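Local coordinates for protein HcgC (Methanococcus maripaludis S2, PDB 5O4J) that is a SAM-dependent C-methyltransferase that probably methylates a pyridinol in biosynthesis of the iron-guanylylpyridinol (FeGP) cofactor of [Fe]-hydrogenase, at residues Asn92-Glu97 with Pro120-Lys125; Phe48-Ser53 with Lys78-Asn83; Met227-Val232 with Glu244-Asn249; Ser168-Lys173 with Ile250-Ser255. All blocks are in the same frame, centred on the assembly; numbering follows the deposited sequence. Where two conformers were deposited one is given.

Contact 1 (Asn92-Glu97 with Pro120-Lys125)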
loop_
_atom_site.group_PDB
_atom_site.type_symbol
_atom_site.label_atom_id
_atom_site.label_comp_id
_atom_site.label_asym_id
_atom_site.label_seq_id
_atom_site.Cartn_x
_atom_site.Cartn_y
_atom_site.Cartn_z
ATOM N N ASN A 92 27.297 26.316 -23.176
ATOM C CA ASN A 92 27.746 27.421 -24.018
ATOM C C ASN A 92 29.149 27.173 -24.555
ATOM O O ASN A 92 29.419 27.411 -25.738
ATOM C CB ASN A 92 27.705 28.733 -23.236
ATOM C CG ASN A 92 26.681 29.704 -23.780
ATOM O OD1 ASN A 92 26.953 30.443 -24.725
ATOM N ND2 ASN A 92 25.492 29.707 -23.184
ATOM N N LYS A 93 30.060 26.700 -23.700
ATOM C CA LYS A 93 31.427 26.442 -24.145
ATOM C C LYS A 93 31.469 25.334 -25.189
ATOM O O LYS A 93 32.285 25.376 -26.119
ATOM C CB LYS A 93 32.310 26.077 -22.952
ATOM C CG LYS A 93 33.771 25.877 -23.320
ATOM C CD LYS A 93 34.588 25.330 -22.168
ATOM C CE LYS A 93 36.038 25.150 -22.585
ATOM N NZ LYS A 93 36.886 24.586 -21.500
ATOM N N LEU A 94 30.617 24.318 -25.042
ATOM C CA LEU A 94 30.561 23.261 -26.045
ATOM C C LEU A 94 30.084 23.813 -27.378
ATOM O O LEU A 94 30.717 23.602 -28.419
ATOM C CB LEU A 94 29.619 22.145 -25.590
ATOM C CG LEU A 94 29.309 21.102 -26.672
ATOM C CD1 LEU A 94 30.450 20.104 -26.792
ATOM C CD2 LEU A 94 27.984 20.428 -26.409
ATOM N N GLN A 95 28.939 24.501 -27.363
ATOM C CA GLN A 95 28.344 24.992 -28.596
ATOM C C GLN A 95 29.264 25.972 -29.309
ATOM O O GLN A 95 29.221 26.080 -30.540
ATOM C CB GLN A 95 26.989 25.624 -28.282
ATOM C CG GLN A 95 25.947 24.580 -27.904
ATOM C CD GLN A 95 24.566 25.157 -27.692
ATOM O OE1 GLN A 95 24.406 26.225 -27.104
ATOM N NE2 GLN A 95 23.553 24.444 -28.173
ATOM N N LEU A 96 30.109 26.682 -28.560
ATOM C CA LEU A 96 31.106 27.546 -29.179
ATOM C C LEU A 96 32.277 26.739 -29.734
ATOM O O LEU A 96 32.762 27.027 -30.835
ATOM C CB LEU A 96 31.600 28.581 -28.167
ATOM C CG LEU A 96 32.645 29.589 -28.656
ATOM C CD1 LEU A 96 32.080 30.527 -29.713
ATOM C CD2 LEU A 96 33.167 30.381 -27.482
ATOM N N GLU A 97 32.747 25.729 -28.994
ATOM C CA GLU A 97 33.840 24.903 -29.498
ATOM C C GLU A 97 33.406 24.086 -30.708
ATOM O O GLU A 97 34.236 23.760 -31.565
ATOM C CB GLU A 97 34.379 23.984 -28.400
ATOM C CG GLU A 97 35.863 23.657 -28.568
ATOM C CD GLU A 97 36.672 23.867 -27.300
ATOM O OE1 GLU A 97 36.114 23.702 -26.196
ATOM O OE2 GLU A 97 37.867 24.219 -27.410
ATOM N N PRO A 120 17.069 17.251 -29.596
ATOM C CA PRO A 120 17.508 16.429 -30.735
ATOM C C PRO A 120 18.368 17.208 -31.715
ATOM O O PRO A 120 19.251 16.636 -32.368
ATOM C CB PRO A 120 16.181 15.980 -31.366
ATOM C CG PRO A 120 15.195 16.039 -30.227
ATOM C CD PRO A 120 15.606 17.232 -29.431
ATOM N N ASP A 121 18.130 18.516 -31.830
ATOM C CA ASP A 121 18.930 19.356 -32.716
ATOM C C ASP A 121 20.406 19.324 -32.322
ATOM O O ASP A 121 21.285 19.211 -33.184
ATOM C CB ASP A 121 18.384 20.788 -32.684
ATOM C CG ASP A 121 18.988 21.676 -33.756
ATOM O OD1 ASP A 121 20.201 21.566 -34.033
ATOM O OD2 ASP A 121 18.239 22.496 -34.325
ATOM N N LEU A 122 20.704 19.452 -31.021
ATOM C CA LEU A 122 22.097 19.419 -30.581
ATOM C C LEU A 122 22.715 18.037 -30.779
ATOM O O LEU A 122 23.863 17.918 -31.224
ATOM C CB LEU A 122 22.199 19.850 -29.119
ATOM C CG LEU A 122 23.596 19.773 -28.492
ATOM C CD1 LEU A 122 24.586 20.651 -29.243
ATOM C CD2 LEU A 122 23.536 20.182 -27.024
ATOM N N ILE A 123 21.970 16.984 -30.456
ATOM C CA ILE A 123 22.473 15.631 -30.659
ATOM C C ILE A 123 22.787 15.395 -32.132
ATOM O O ILE A 123 23.790 14.758 -32.473
ATOM C CB ILE A 123 21.460 14.610 -30.117
ATOM C CG1 ILE A 123 21.327 14.787 -28.602
ATOM C CG2 ILE A 123 21.874 13.179 -30.509
ATOM C CD1 ILE A 123 20.319 13.882 -27.953
ATOM N N SER A 124 21.943 15.914 -33.025
ATOM C CA SER A 124 22.146 15.723 -34.458
ATOM C C SER A 124 23.454 16.329 -34.951
ATOM O O SER A 124 23.864 16.040 -36.083
ATOM C CB SER A 124 20.977 16.327 -35.236
ATOM O OG SER A 124 21.098 17.736 -35.312
ATOM N N LYS A 125 24.111 17.165 -34.152
ATOM C CA LYS A 125 25.369 17.766 -34.566
ATOM C C LYS A 125 26.549 16.815 -34.425
ATOM O O LYS A 125 27.654 17.155 -34.863
ATOM C CB LYS A 125 25.622 19.043 -33.762
ATOM C CG LYS A 125 24.468 20.034 -33.838
ATOM C CD LYS A 125 24.931 21.421 -34.244
ATOM C CE LYS A 125 23.750 22.361 -34.476
ATOM N NZ LYS A 125 22.993 22.032 -35.720
#
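Leu122 reaches from the short helix 120-123 toward Leu94 and Gln95 on helix 91-99. The contact is small, burying about 108 Å², and no hydrogen bond crosses it. The CB of Leu122 is still remote, 4.9 Å from Gln95 NE2. CG lies anti to the backbone N (chi1 176°), which sends the branch across the gap. CG stays 4.9 Å from Leu94 CD2, so the methyls do the touching. CD1 meets Gln95 NE2 at 4.1 Å and Leu94 CD2 at 4.4 Å. CD2 turns to Phe48, at the end of strand 42-48, and Leu94 rests on the same ring. The two leucines meet methyl to methyl. Gln95 comes from the more open side: its chain is extended beyond CG and brings NE2 up to the Leu122 CD1 methyl without a polar bond. Within segment 120-125, Ser124 OG gives a short hydrogen bond of 2.6 Å to Asp121 O, tilted 30° from the carbonyl plane. Lys125 NZ adds a weak salt bridge to Asp121 OD1 at 3.3 Å. Helix 91-99 follows strand 87-90 and leads to strand 108-111. Helix 120-123 lies between strands 108-111 and 130-134, which are parallel neighbours. The arrangement is that of the beta-alpha-beta crossovers of a Rossmann-like fold, with the Leu122 side chain about 5 Å from the bound S-adenosyl-L-homocysteine.

Contact 2 (Phe48-Ser53 with Lys78-Asn83); sequences FGAYLS and KDILFN. With SAH (S-adenosyl-L-homocysteine), chain E.
The Tyr51 ring has Ile80 CD1 at its edge, 4.3 Å from CD2 and near the ring plane. Leu52 CB covers one face, 3.7 Å above the plane and over the centre. The sulfur SD of the bound S-adenosyl-L-homocysteine (SAH) lies in plane at the edge, 4.0 Å from Tyr51 CD1. Phe213 adds an edge-to-face ring contact. The Phe48 ring offers its edge to adenine atom C2 of SAH. Across the contact, Ile80 does most of the work. Its CG1 stands anti to the backbone N (chi1 -152°) and carries CD1 to the tyrosine, while CG2 presses on Ala50 CB at 3.8 Å. All three touching residues are buried. Segment 48-53 wraps the ligand with its backbone. One carboxylate oxygen, SAH O, is gripped by two amides: Leu52 N at 2.9 Å (162°) and Ser53 N at 3.3 Å. Tyr51 N makes a weak bond to the ribose O3'. The peptide between Tyr51 and Leu52 is cis. At Gly49 the backbone angles and the nearby ribose ring oxygen O4' both exclude a side chain. Segment 48-53 starts on strand 42-48 and loops to helix 54-60. Segment 78-83 lies between strands 65-72 and 87-90, with Ile80 O bonded to Ser55 OG of helix 54-60. Helix 177-193 supplies Thr177, bonded to Ser53 OG, and Met178 against Tyr51 and Leu52.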
loop_
_atom_site.group_PDB
_atom_site.type_symbol
_atom_site.label_atom_id
_atom_site.label_comp_id
_atom_site.label_asym_id
_atom_site.label_seq_id
_atom_site.Cartn_x
_atom_site.Cartn_y
_atom_site.Cartn_z
ATOM N N PHE A 48 26.251 14.143 -21.543
ATOM C CA PHE A 48 25.402 15.279 -21.199
ATOM C C PHE A 48 24.663 14.979 -19.899
ATOM O O PHE A 48 23.976 13.956 -19.792
ATOM C CB PHE A 48 24.397 15.580 -22.312
ATOM C CG PHE A 48 25.017 16.100 -23.572
ATOM C CD1 PHE A 48 25.251 17.450 -23.741
ATOM C CD2 PHE A 48 25.350 15.232 -24.598
ATOM C CE1 PHE A 48 25.822 17.931 -24.902
ATOM C CE2 PHE A 48 25.918 15.709 -25.763
ATOM C CZ PHE A 48 26.149 17.055 -25.916
ATOM N N GLY A 49 24.805 15.872 -18.917
ATOM C CA GLY A 49 24.099 15.753 -17.658
ATOM C C GLY A 49 24.972 15.229 -16.537
ATOM O O GLY A 49 25.163 14.020 -16.404
ATOM N N ALA A 50 25.520 16.141 -15.735
ATOM C CA ALA A 50 26.435 15.751 -14.662
ATOM C C ALA A 50 25.683 15.181 -13.466
ATOM O O ALA A 50 26.151 14.237 -12.821
ATOM C CB ALA A 50 27.282 16.950 -14.237
ATOM N N TYR A 51 24.525 15.748 -13.152
ATOM C CA TYR A 51 23.723 15.303 -12.026
ATOM C C TYR A 51 22.702 14.275 -12.512
ATOM O O TYR A 51 22.168 14.450 -13.612
ATOM C CB TYR A 51 23.035 16.510 -11.390
ATOM C CG TYR A 51 21.924 16.189 -10.416
ATOM C CD1 TYR A 51 20.646 15.923 -10.867
ATOM C CD2 TYR A 51 22.150 16.196 -9.048
ATOM C CE1 TYR A 51 19.625 15.643 -9.996
ATOM C CE2 TYR A 51 21.129 15.930 -8.162
ATOM C CZ TYR A 51 19.867 15.649 -8.638
ATOM O OH TYR A 51 18.846 15.379 -7.743
ATOM N N LEU A 52 22.423 13.201 -11.764
ATOM C CA LEU A 52 23.101 12.785 -10.532
ATOM C C LEU A 52 24.050 11.612 -10.821
ATOM O O LEU A 52 25.083 11.476 -10.179
ATOM C CB LEU A 52 22.063 12.398 -9.483
ATOM C CG LEU A 52 22.534 11.874 -8.133
ATOM C CD1 LEU A 52 23.603 12.773 -7.517
ATOM C CD2 LEU A 52 21.346 11.730 -7.176
ATOM N N SER A 53 23.696 10.758 -11.780
ATOM C CA SER A 53 24.543 9.613 -12.119
ATOM C C SER A 53 25.631 9.951 -13.127
ATOM O O SER A 53 26.554 9.143 -13.312
ATOM C CB SER A 53 23.705 8.449 -12.668
ATOM O OG SER A 53 22.332 8.765 -12.776
ATOM N N LYS A 78 30.384 21.717 -12.345
ATOM C CA LYS A 78 31.778 21.292 -12.339
ATOM C C LYS A 78 32.182 20.772 -10.966
ATOM O O LYS A 78 33.057 19.906 -10.864
ATOM C CB LYS A 78 32.690 22.450 -12.747
ATOM C CG LYS A 78 32.548 23.698 -11.872
ATOM C CD LYS A 78 33.739 24.632 -12.024
ATOM C CE LYS A 78 33.363 26.081 -11.746
ATOM N NZ LYS A 78 32.867 26.305 -10.357
ATOM N N ASP A 79 31.550 21.285 -9.903
ATOM C CA ASP A 79 31.862 20.876 -8.539
ATOM C C ASP A 79 31.427 19.448 -8.226
ATOM O O ASP A 79 31.834 18.917 -7.192
ATOM C CB ASP A 79 31.199 21.824 -7.522
ATOM C CG ASP A 79 31.583 23.282 -7.720
ATOM O OD1 ASP A 79 32.737 23.545 -8.110
ATOM O OD2 ASP A 79 30.735 24.171 -7.442
ATOM N N ILE A 80 30.582 18.830 -9.056
ATOM C CA ILE A 80 30.099 17.480 -8.776
ATOM C C ILE A 80 30.962 16.389 -9.408
ATOM O O ILE A 80 30.620 15.204 -9.293
ATOM C CB ILE A 80 28.618 17.325 -9.189
ATOM C CG1 ILE A 80 27.933 16.266 -8.311
ATOM C CG2 ILE A 80 28.455 16.950 -10.666
ATOM C CD1 ILE A 80 26.410 16.358 -8.304
ATOM N N LEU A 81 32.045 16.740 -10.097
ATOM C CA LEU A 81 32.928 15.708 -10.633
ATOM C C LEU A 81 33.862 15.162 -9.557
ATOM O O LEU A 81 34.247 15.861 -8.616
ATOM C CB LEU A 81 33.763 16.238 -11.801
ATOM C CG LEU A 81 33.015 16.897 -12.961
ATOM C CD1 LEU A 81 33.987 17.169 -14.098
ATOM C CD2 LEU A 81 31.830 16.070 -13.426
ATOM N N PHE A 82 34.231 13.888 -9.716
ATOM C CA PHE A 82 35.077 13.222 -8.727
ATOM C C PHE A 82 36.499 13.770 -8.754
ATOM O O PHE A 82 37.071 14.082 -7.703
ATOM C CB PHE A 82 35.095 11.711 -8.970
ATOM C CG PHE A 82 33.839 11.007 -8.539
ATOM C CD1 PHE A 82 32.805 10.795 -9.436
ATOM C CD2 PHE A 82 33.700 10.540 -7.244
ATOM C CE1 PHE A 82 31.652 10.143 -9.046
ATOM C CE2 PHE A 82 32.548 9.883 -6.847
ATOM C CZ PHE A 82 31.522 9.684 -7.752
ATOM N N ASN A 83 37.096 13.875 -9.939
ATOM C CA ASN A 83 38.473 14.334 -10.052
ATOM C C ASN A 83 38.680 14.995 -11.410
ATOM O O ASN A 83 37.743 15.172 -12.196
ATOM C CB ASN A 83 39.463 13.183 -9.830
ATOM C CG ASN A 83 39.286 12.050 -10.824
ATOM O OD1 ASN A 83 38.687 12.217 -11.887
ATOM N ND2 ASN A 83 39.815 10.883 -10.477
HETATM N N SAH E . 18.664 11.063 -15.438
HETATM C CA SAH E . 19.597 11.657 -14.433
HETATM C CB SAH E . 19.049 13.002 -13.960
HETATM C CG SAH E . 19.298 14.102 -14.990
HETATM S SD SAH E . 18.795 15.697 -14.393
HETATM C C SAH E . 19.771 10.765 -13.237
HETATM O O SAH E . 20.510 11.154 -12.299
HETATM O OXT SAH E . 19.160 9.688 -13.228
HETATM C "C5'" SAH E . 19.286 16.744 -15.731
HETATM C "C4'" SAH E . 20.777 17.060 -15.734
HETATM O "O4'" SAH E . 21.150 17.473 -17.054
HETATM C "C3'" SAH E . 21.100 18.234 -14.830
HETATM O "O3'" SAH E . 22.444 18.150 -14.330
HETATM C "C2'" SAH E . 20.916 19.402 -15.770
HETATM O "O2'" SAH E . 21.576 20.604 -15.358
HETATM C "C1'" SAH E . 21.505 18.859 -17.051
HETATM N N9 SAH E . 20.937 19.450 -18.272
HETATM C C8 SAH E . 19.642 19.770 -18.493
HETATM N N7 SAH E . 19.502 20.257 -19.752
HETATM C C5 SAH E . 20.717 20.221 -20.334
HETATM C C6 SAH E . 21.273 20.577 -21.653
HETATM N N6 SAH E . 20.469 21.085 -22.615
HETATM N N1 SAH E . 22.593 20.386 -21.849
HETATM C C2 SAH E . 23.398 19.875 -20.906
HETATM N N3 SAH E . 22.966 19.532 -19.681
HETATM C C4 SAH E . 21.658 19.684 -19.358
#

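Contact 3 (Met227-Val232 with Glu244-Asn249); sequences MSAITV and EILSKN
Ile230 sets its CD1 methyl against the branched end of Leu246. CD1 is 3.7 Å from Leu246 CD2, 3.9 Å from CG and 4.1 Å from CD1. The two side chains point in opposite senses and pass one another, so the isoleucine methyl sits beside the fork. CG1 of Ile230 lies beside the backbone N (chi1 -65°), and the chain then extends straight to CD1 (chi2 174°). Ala229 CB makes a looser approach to Leu246 CD1 at 4.4 Å. All three residues are buried and no polar bond crosses. The contact joins strand 230-234, an inner strand of the four-stranded antiparallel sheet, to helix 239-251, which comes next in the chain. A second helix, 177-193, shares the interface: Cys189 and Ile192 pack on Ile230, and Ser188 touches Leu246. Asn249 ND2 folds back to Ile245 O, one turn earlier, in a weak bond of 3.2 Å and makes another weak one to Ser188 OG. Ile230 is backbone-bonded to Ser14, just past strand 10-13, and Thr231 to Ile202 of strand 198-203.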
loop_
_atom_site.group_PDB
_atom_site.type_symbol
_atom_site.label_atom_id
_atom_site.label_comp_id
_atom_site.label_asym_id
_atom_site.label_seq_id
_atom_site.Cartn_x
_atom_site.Cartn_y
_atom_site.Cartn_z
ATOM N N MET A 227 24.080 10.975 5.375
ATOM C CA MET A 227 23.117 10.895 6.463
ATOM C C MET A 227 22.398 9.560 6.349
ATOM O O MET A 227 22.126 9.095 5.239
ATOM C CB MET A 227 22.107 12.053 6.401
ATOM C CG MET A 227 20.933 11.951 7.365
ATOM S SD MET A 227 21.451 11.813 9.086
ATOM C CE MET A 227 19.874 11.586 9.908
ATOM N N SER A 228 22.101 8.950 7.497
ATOM C CA SER A 228 21.338 7.712 7.528
ATOM C C SER A 228 20.063 7.872 6.711
ATOM O O SER A 228 19.361 8.876 6.829
ATOM C CB SER A 228 20.963 7.341 8.968
ATOM O OG SER A 228 22.098 7.013 9.743
ATOM N N ALA A 229 19.745 6.858 5.902
ATOM C CA ALA A 229 18.524 6.924 5.105
ATOM C C ALA A 229 17.281 6.940 5.989
ATOM O O ALA A 229 16.301 7.624 5.674
ATOM C CB ALA A 229 18.455 5.765 4.110
ATOM N N ILE A 230 17.291 6.189 7.086
ATOM C CA ILE A 230 16.100 5.995 7.908
ATOM C C ILE A 230 16.466 6.036 9.380
ATOM O O ILE A 230 17.495 5.499 9.793
ATOM C CB ILE A 230 15.395 4.665 7.579
ATOM C CG1 ILE A 230 14.865 4.716 6.143
ATOM C CG2 ILE A 230 14.230 4.417 8.533
ATOM C CD1 ILE A 230 14.273 3.423 5.629
ATOM N N THR A 231 15.594 6.650 10.173
ATOM C CA THR A 231 15.673 6.629 11.627
ATOM C C THR A 231 14.381 6.035 12.177
ATOM O O THR A 231 13.287 6.405 11.739
ATOM C CB THR A 231 15.907 8.040 12.166
ATOM O OG1 THR A 231 17.137 8.539 11.633
ATOM C CG2 THR A 231 15.970 8.049 13.689
ATOM N N VAL A 232 14.508 5.090 13.105
ATOM C CA VAL A 232 13.363 4.349 13.613
ATOM C C VAL A 232 13.254 4.540 15.117
ATOM O O VAL A 232 14.268 4.545 15.827
ATOM C CB VAL A 232 13.467 2.846 13.279
ATOM C CG1 VAL A 232 12.139 2.175 13.586
ATOM C CG2 VAL A 232 13.868 2.638 11.833
ATOM N N GLU A 244 18.223 -4.998 6.327
ATOM C CA GLU A 244 17.774 -5.998 5.361
ATOM C C GLU A 244 16.679 -5.444 4.453
ATOM O O GLU A 244 16.688 -5.698 3.242
ATOM C CB GLU A 244 17.281 -7.254 6.080
ATOM C CG GLU A 244 18.386 -8.099 6.712
ATOM C CD GLU A 244 19.037 -9.061 5.730
ATOM O OE1 GLU A 244 20.189 -9.474 5.977
ATOM O OE2 GLU A 244 18.396 -9.412 4.715
ATOM N N ILE A 245 15.730 -4.684 5.007
ATOM C CA ILE A 245 14.651 -4.140 4.192
ATOM C C ILE A 245 15.185 -3.111 3.204
ATOM O O ILE A 245 14.782 -3.086 2.036
ATOM C CB ILE A 245 13.555 -3.550 5.098
ATOM C CG1 ILE A 245 12.810 -4.691 5.788
ATOM C CG2 ILE A 245 12.595 -2.674 4.307
ATOM C CD1 ILE A 245 12.027 -4.262 6.988
ATOM N N LEU A 246 16.066 -2.222 3.665
ATOM C CA LEU A 246 16.673 -1.247 2.767
ATOM C C LEU A 246 17.451 -1.949 1.669
ATOM O O LEU A 246 17.320 -1.612 0.492
ATOM C CB LEU A 246 17.600 -0.314 3.541
ATOM C CG LEU A 246 16.912 0.884 4.170
ATOM C CD1 LEU A 246 17.843 1.501 5.214
ATOM C CD2 LEU A 246 16.525 1.887 3.089
ATOM N N SER A 247 18.286 -2.925 2.050
ATOM C CA SER A 247 19.099 -3.626 1.063
ATOM C C SER A 247 18.230 -4.340 0.036
ATOM O O SER A 247 18.539 -4.321 -1.160
ATOM C CB SER A 247 20.031 -4.618 1.757
ATOM O OG SER A 247 21.052 -3.923 2.450
ATOM N N LYS A 248 17.150 -4.984 0.486
ATOM C CA LYS A 248 16.245 -5.657 -0.447
ATOM C C LYS A 248 15.652 -4.673 -1.441
ATOM O O LYS A 248 15.574 -4.954 -2.645
ATOM C CB LYS A 248 15.140 -6.371 0.330
ATOM C CG LYS A 248 14.002 -6.939 -0.518
ATOM C CD LYS A 248 12.942 -7.590 0.366
ATOM C CE LYS A 248 12.141 -6.568 1.176
ATOM N NZ LYS A 248 11.175 -7.243 2.088
ATOM N N ASN A 249 15.245 -3.499 -0.968
ATOM C CA ASN A 249 14.654 -2.534 -1.885
ATOM C C ASN A 249 15.688 -1.956 -2.841
ATOM O O ASN A 249 15.373 -1.700 -4.008
ATOM C CB ASN A 249 13.941 -1.443 -1.099
ATOM C CG ASN A 249 12.525 -1.825 -0.788
ATOM O OD1 ASN A 249 11.734 -2.039 -1.701
ATOM N ND2 ASN A 249 12.196 -1.934 0.485
#

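Contact 4 (Ser168-Lys173 with Ile250-Ser255). With LI (lithium ion), chain I.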
loop_
_atom_site.group_PDB
_atom_site.type_symbol
_atom_site.label_atom_id
_atom_site.label_comp_id
_atom_site.label_asym_id
_atom_site.label_seq_id
_atom_site.Cartn_x
_atom_site.Cartn_y
_atom_site.Cartn_z
ATOM N N SER A 168 12.118 -3.721 -9.837
ATOM C CA SER A 168 11.363 -4.956 -9.968
ATOM C C SER A 168 10.246 -4.994 -8.932
ATOM O O SER A 168 10.477 -4.762 -7.745
ATOM C CB SER A 168 12.296 -6.156 -9.795
ATOM O OG SER A 168 12.717 -6.274 -8.448
ATOM N N SER A 169 9.023 -5.249 -9.393
ATOM C CA SER A 169 7.811 -5.410 -8.592
ATOM C C SER A 169 7.291 -4.136 -7.935
ATOM O O SER A 169 6.307 -4.214 -7.197
ATOM C CB SER A 169 7.983 -6.463 -7.488
ATOM O OG SER A 169 8.159 -7.741 -8.062
ATOM N N LYS A 170 7.906 -2.977 -8.158
ATOM C CA LYS A 170 7.506 -1.760 -7.469
ATOM C C LYS A 170 7.331 -0.626 -8.465
ATOM O O LYS A 170 7.982 -0.593 -9.511
ATOM C CB LYS A 170 8.545 -1.348 -6.410
ATOM C CG LYS A 170 8.724 -2.372 -5.305
ATOM C CD LYS A 170 7.506 -2.420 -4.413
ATOM C CE LYS A 170 7.822 -3.101 -3.088
ATOM N NZ LYS A 170 6.652 -3.080 -2.167
ATOM N N PHE A 171 6.483 0.334 -8.108
ATOM C CA PHE A 171 6.163 1.448 -8.998
ATOM C C PHE A 171 7.059 2.655 -8.724
ATOM O O PHE A 171 7.124 3.144 -7.592
ATOM C CB PHE A 171 4.700 1.862 -8.838
ATOM C CG PHE A 171 4.252 2.871 -9.867
ATOM C CD1 PHE A 171 4.532 4.217 -9.698
ATOM C CD2 PHE A 171 3.573 2.479 -11.000
ATOM C CE1 PHE A 171 4.135 5.148 -10.633
ATOM C CE2 PHE A 171 3.181 3.404 -11.943
ATOM C CZ PHE A 171 3.467 4.743 -11.764
ATOM N N SER A 172 7.669 3.190 -9.784
ATOM C CA SER A 172 8.388 4.453 -9.745
ATOM C C SER A 172 8.041 5.252 -10.986
ATOM O O SER A 172 7.896 4.688 -12.072
ATOM C CB SER A 172 9.909 4.246 -9.664
ATOM O OG SER A 172 10.305 3.913 -8.334
ATOM N N LYS A 173 7.912 6.573 -10.818
ATOM C CA LYS A 173 7.442 7.422 -11.912
ATOM C C LYS A 173 8.530 7.703 -12.938
ATOM O O LYS A 173 8.219 7.979 -14.104
ATOM C CB LYS A 173 6.904 8.738 -11.351
ATOM C CG LYS A 173 5.572 8.617 -10.649
ATOM C CD LYS A 173 4.456 8.411 -11.645
ATOM C CE LYS A 173 3.100 8.648 -11.012
ATOM N NZ LYS A 173 2.848 10.110 -10.947
ATOM N N ILE A 250 16.928 -1.761 -2.380
ATOM C CA ILE A 250 18.003 -1.360 -3.284
ATOM C C ILE A 250 18.199 -2.406 -4.377
ATOM O O ILE A 250 18.390 -2.070 -5.551
ATOM C CB ILE A 250 19.308 -1.123 -2.500
ATOM C CG1 ILE A 250 19.144 0.069 -1.561
ATOM C CG2 ILE A 250 20.487 -0.897 -3.473
ATOM C CD1 ILE A 250 20.184 0.146 -0.472
ATOM N N SER A 251 18.157 -3.692 -4.012
ATOM C CA SER A 251 18.413 -4.751 -4.987
ATOM C C SER A 251 17.335 -4.841 -6.061
ATOM O O SER A 251 17.577 -5.437 -7.118
ATOM C CB SER A 251 18.550 -6.112 -4.289
ATOM O OG SER A 251 17.291 -6.599 -3.860
ATOM N N ARG A 252 16.158 -4.250 -5.835
ATOM C CA ARG A 252 15.117 -4.320 -6.855
ATOM C C ARG A 252 15.442 -3.453 -8.062
ATOM O O ARG A 252 14.859 -3.660 -9.137
ATOM C CB ARG A 252 13.769 -3.914 -6.257
ATOM C CG ARG A 252 13.262 -4.879 -5.196
ATOM C CD ARG A 252 11.842 -4.521 -4.793
ATOM N NE ARG A 252 11.229 -5.543 -3.948
ATOM C CZ ARG A 252 10.774 -6.713 -4.381
ATOM N NH1 ARG A 252 10.229 -7.564 -3.517
ATOM N NH2 ARG A 252 10.868 -7.044 -5.664
ATOM N N VAL A 253 16.362 -2.497 -7.927
ATOM C CA VAL A 253 16.707 -1.643 -9.060
ATOM C C VAL A 253 17.383 -2.485 -10.131
ATOM O O VAL A 253 18.311 -3.258 -9.854
ATOM C CB VAL A 253 17.597 -0.472 -8.622
ATOM C CG1 VAL A 253 18.009 0.378 -9.824
ATOM C CG2 VAL A 253 16.862 0.385 -7.605
ATOM N N ASP A 254 16.888 -2.358 -11.354
ATOM C CA ASP A 254 17.385 -3.086 -12.513
ATOM C C ASP A 254 17.601 -2.075 -13.628
ATOM O O ASP A 254 16.649 -1.402 -14.038
ATOM C CB ASP A 254 16.369 -4.152 -12.917
ATOM C CG ASP A 254 16.921 -5.156 -13.890
ATOM O OD1 ASP A 254 18.158 -5.213 -14.060
ATOM O OD2 ASP A 254 16.099 -5.887 -14.478
ATOM N N SER A 255 18.853 -1.921 -14.071
ATOM C CA SER A 255 19.224 -0.986 -15.128
ATOM C C SER A 255 19.790 -1.744 -16.319
ATOM O O SER A 255 20.568 -2.690 -16.153
ATOM C CB SER A 255 20.260 0.027 -14.641
ATOM O OG SER A 255 20.408 1.065 -15.588
HETATM LI LI LI I . 9.706 -8.867 -9.738
HETATM O O HOH W 1 11.796 -9.575 -10.575
#
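Arg252 runs alongside Ser168 and crosses Lys170 obliquely. Its chain is extended from CG to NE. At the end chi4 (-75°) turns the guanidinium so that NH2 comes back beside Ser168 O and Ser169 CB. NH2 gives a weak hydrogen bond to Ser168 O at 3.1 Å, bent at 135°, and lies 3.5 Å from Ser169 CB. The aliphatic part carries the rest: Arg252 CD packs on Lys170 CG at 3.8 Å. Lys170 is bent at chi2, and its NZ stands 5.5 Å from Arg252 NE without touching it. The firmest link is between backbones. Ser168 N donates to Arg252 O at 2.8 Å and almost straight (174°). This bond lies just beyond the antiparallel pair of strands 159-167 and 253-259. Ser168 is modelled in two conformers, so its hydroxyl's weak bonds to Arg252 are doubtful. Ser169 OG binds a lithium ion at 2.5 Å, which also holds a water at 2.4 Å. Replacing Arg252 by alanine is likely to leave Ser168 O without its guanidinium partner and to open a gap beside Lys170 CG. Glu194 of the fourth subunit forms a salt bridge with Lys170, accepts a bond from Ser169 OG through its carbonyl, and packs on Arg252. Its acidic group probably offsets the like charges of Lys170 and Arg252, so the chemistry here joins strand-end pairing to the subunit interface.

Overall arrangement
Contacts 1 and 2 belong to the Rossmann-like part and meet at Phe48, beside the ligand adenine. Contact 2 supplies part of the pocket wall, while contact 1 lies behind its adenine end. Contacts 3 and 4 share helix 239-251, with centres about 15 Å apart. They touch where Asn249 OD1 comes within 4.3 Å of Lys170 CE, and contact 3 is nested inside the loop that contact 4 closes. Both lie away from the SAH and pyridinol sites, though contact 4 carries the lithium ion. Contact 4 comes within about 8 Å of contact 2 by nearest atoms. The centres of contacts 1 and 3 are about 41 Å apart.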